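PDB 3D79: PUA domain-containing protein from Pyrococcus horikoshii, which is of unknown function but may bind RNA through its PUA domain. Local coordinates for residues I118-E123 / V153-N158. Residues are numbered along the deposited sequence; the frame is centred on the assembly and turned at random.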
loop_
_atom_site.group_PDB
_atom_site.type_symbol
_atom_site.label_atom_id
_atom_site.label_comp_id
_atom_site.label_asym_id
_atom_site.label_seq_id
_atom_site.Cartn_x
_atom_site.Cartn_y
_atom_site.Cartn_z
ATOM N N ILE A 118 -6.118 -15.032 -5.520
ATOM C CA ILE A 118 -6.243 -14.521 -4.151
ATOM C C ILE A 118 -6.552 -15.654 -3.178
ATOM O O ILE A 118 -7.556 -16.354 -3.332
ATOM C CB ILE A 118 -7.308 -13.395 -4.062
ATOM C CG1 ILE A 118 -6.847 -12.180 -4.877
ATOM C CG2 ILE A 118 -7.580 -12.998 -2.592
ATOM C CD1 ILE A 118 -7.878 -11.086 -5.019
ATOM N N VAL A 119 -5.693 -15.803 -2.168
ATOM C CA VAL A 119 -5.854 -16.847 -1.145
ATOM C C VAL A 119 -6.459 -16.317 0.163
ATOM O O VAL A 119 -6.983 -17.092 0.975
ATOM C CB VAL A 119 -4.532 -17.610 -0.871
ATOM C CG1 VAL A 119 -4.078 -18.361 -2.118
ATOM C CG2 VAL A 119 -3.441 -16.680 -0.374
ATOM N N ASP A 120 -6.375 -15.004 0.370
ATOM C CA ASP A 120 -6.965 -14.362 1.544
ATOM C C ASP A 120 -7.043 -12.867 1.292
ATOM O O ASP A 120 -6.306 -12.337 0.467
ATOM C CB ASP A 120 -6.113 -14.626 2.796
ATOM C CG ASP A 120 -6.785 -14.160 4.076
ATOM O OD1 ASP A 120 -8.031 -14.202 4.146
ATOM O OD2 ASP A 120 -6.061 -13.747 5.018
ATOM N N ALA A 121 -7.949 -12.206 2.005
ATOM C CA ALA A 121 -8.103 -10.760 1.939
ATOM C C ALA A 121 -8.738 -10.283 3.234
ATOM O O ALA A 121 -9.468 -11.028 3.885
ATOM C CB ALA A 121 -8.967 -10.360 0.730
ATOM N N ASP A 122 -8.436 -9.051 3.616
ATOM C CA ASP A 122 -9.074 -8.431 4.769
ATOM C C ASP A 122 -10.558 -8.224 4.476
ATOM O O ASP A 122 -10.914 -7.494 3.557
ATOM C CB ASP A 122 -8.382 -7.100 5.075
ATOM C CG ASP A 122 -9.086 -6.299 6.155
ATOM O OD1 ASP A 122 -9.855 -6.883 6.953
ATOM O OD2 ASP A 122 -8.851 -5.077 6.202
ATOM N N GLU A 123 -11.421 -8.869 5.258
ATOM C CA GLU A 123 -12.870 -8.747 5.042
ATOM C C GLU A 123 -13.386 -7.318 5.268
ATOM O O GLU A 123 -14.495 -6.975 4.856
ATOM C CB GLU A 123 -13.635 -9.765 5.890
ATOM C CG GLU A 123 -13.318 -11.214 5.513
ATOM C CD GLU A 123 -14.483 -12.165 5.732
ATOM O OE1 GLU A 123 -15.573 -11.709 6.145
ATOM O OE2 GLU A 123 -14.303 -13.380 5.482
ATOM N N VAL A 153 -15.845 -10.588 -1.113
ATOM C CA VAL A 153 -16.022 -11.029 -2.496
ATOM C C VAL A 153 -14.706 -11.565 -3.069
ATOM O O VAL A 153 -14.698 -12.568 -3.789
ATOM C CB VAL A 153 -16.666 -9.920 -3.373
ATOM C CG1 VAL A 153 -16.589 -10.272 -4.853
ATOM C CG2 VAL A 153 -18.119 -9.707 -2.954
ATOM N N MET A 154 -13.591 -10.923 -2.710
ATOM C CA MET A 154 -12.261 -11.399 -3.104
ATOM C C MET A 154 -11.992 -12.835 -2.654
ATOM O O MET A 154 -11.355 -13.601 -3.377
ATOM C CB MET A 154 -11.159 -10.489 -2.549
ATOM C CG MET A 154 -11.091 -9.106 -3.162
ATOM S SD MET A 154 -9.601 -8.272 -2.574
ATOM C CE MET A 154 -9.901 -6.594 -3.140
ATOM N N LYS A 155 -12.465 -13.187 -1.458
ATOM C CA LYS A 155 -12.281 -14.533 -0.917
ATOM C C LYS A 155 -13.213 -15.575 -1.544
ATOM O O LYS A 155 -12.870 -16.757 -1.617
ATOM C CB LYS A 155 -12.457 -14.516 0.607
ATOM C CG LYS A 155 -11.340 -13.769 1.331
ATOM C CD LYS A 155 -11.659 -13.567 2.814
ATOM C CE LYS A 155 -11.542 -14.867 3.591
ATOM N NZ LYS A 155 -12.039 -14.713 4.992
ATOM N N GLU A 156 -14.380 -15.120 -1.988
ATOM C CA GLU A 156 -15.448 -15.976 -2.512
ATOM C C GLU A 156 -15.291 -16.290 -4.001
ATOM O O GLU A 156 -15.581 -17.408 -4.445
ATOM C CB GLU A 156 -16.799 -15.298 -2.268
ATOM C CG GLU A 156 -18.026 -16.019 -2.848
ATOM C CD GLU A 156 -18.455 -17.258 -2.058
ATOM O OE1 GLU A 156 -18.052 -17.416 -0.880
ATOM O OE2 GLU A 156 -19.210 -18.080 -2.629
ATOM N N LYS A 157 -14.850 -15.296 -4.765
ATOM C CA LYS A 157 -14.805 -15.412 -6.224
ATOM C C LYS A 157 -13.488 -15.968 -6.735
ATOM O O LYS A 157 -12.419 -15.652 -6.210
ATOM C CB LYS A 157 -15.089 -14.061 -6.889
ATOM C CG LYS A 157 -16.476 -13.510 -6.603
ATOM C CD LYS A 157 -16.972 -12.611 -7.722
ATOM C CE LYS A 157 -17.963 -13.352 -8.615
ATOM N NZ LYS A 157 -19.334 -13.413 -8.016
ATOM N N ASN A 158 -13.575 -16.811 -7.761
ATOM C CA ASN A 158 -12.383 -17.278 -8.462
ATOM C C ASN A 158 -12.291 -16.692 -9.878
ATOM O O ASN A 158 -11.473 -17.140 -10.680
ATOM C CB ASN A 158 -12.340 -18.814 -8.502
ATOM C CG ASN A 158 -13.418 -19.413 -9.404
ATOM O OD1 ASN A 158 -14.558 -18.951 -9.427
ATOM N ND2 ASN A 158 -13.058 -20.464 -10.134
HETATM O O HOH W 1 -9.754 -13.213 6.065
#
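Strand 118-121 and the loop after it run past the last turn of helix 151-156, the backbones closest at Asp120 and Lys155, whose CA atoms are 5.9 Å apart. Met154 and Lys155 supply the helix side of the contact: the first packs inward, the second reaches along the strand toward solvent. The methyl of Ala121 sits against Met154, with CB 3.9 Å from Met154 CB and about as near its sulfur. Ile118 completes this apolar patch; its CD1 lies 4.1 Å from Met154 SD, and its CG2 branch, anti to the backbone N, rests by the carbonyl oxygen of Met154. Lys155 lays its methylenes over the backbone of Ala121, CD coming 3.5 Å from Ala121 O. A bend at chi3 (73°) in its otherwise extended chain brings the ammonium to Glu123, which crosses the lysine at about a right angle. Lys155 NZ donates to the anti lone pair of Glu123 OE2 at 2.7 Å, forming a salt bridge. A water accepts a second bond from Lys155 NZ at 2.9 Å and donates to Asp120 OD1 at 2.8 Å, linking lysine and aspartate indirectly. Asp120 lies alongside Lys155, and its other oxygen, OD2, is tied by a salt bridge to Arg96; the aspartate is thus held directly by the arginine and only through water by the lysine. Ala121 N, by contrast, is buried with no modelled hydrogen-bond partner. Within the PUA domain, the contact seats the end of helix 151-156 against strand 118-121, which pairs antiparallel with strand 96-99 and carries a classic beta bulge at Val119 and Asp120, both facing Val98. Beneath the helix, Ile118 and Met154 both reach Val97, while Ala162 and Val163 of strand 161-165 extend the apolar layer.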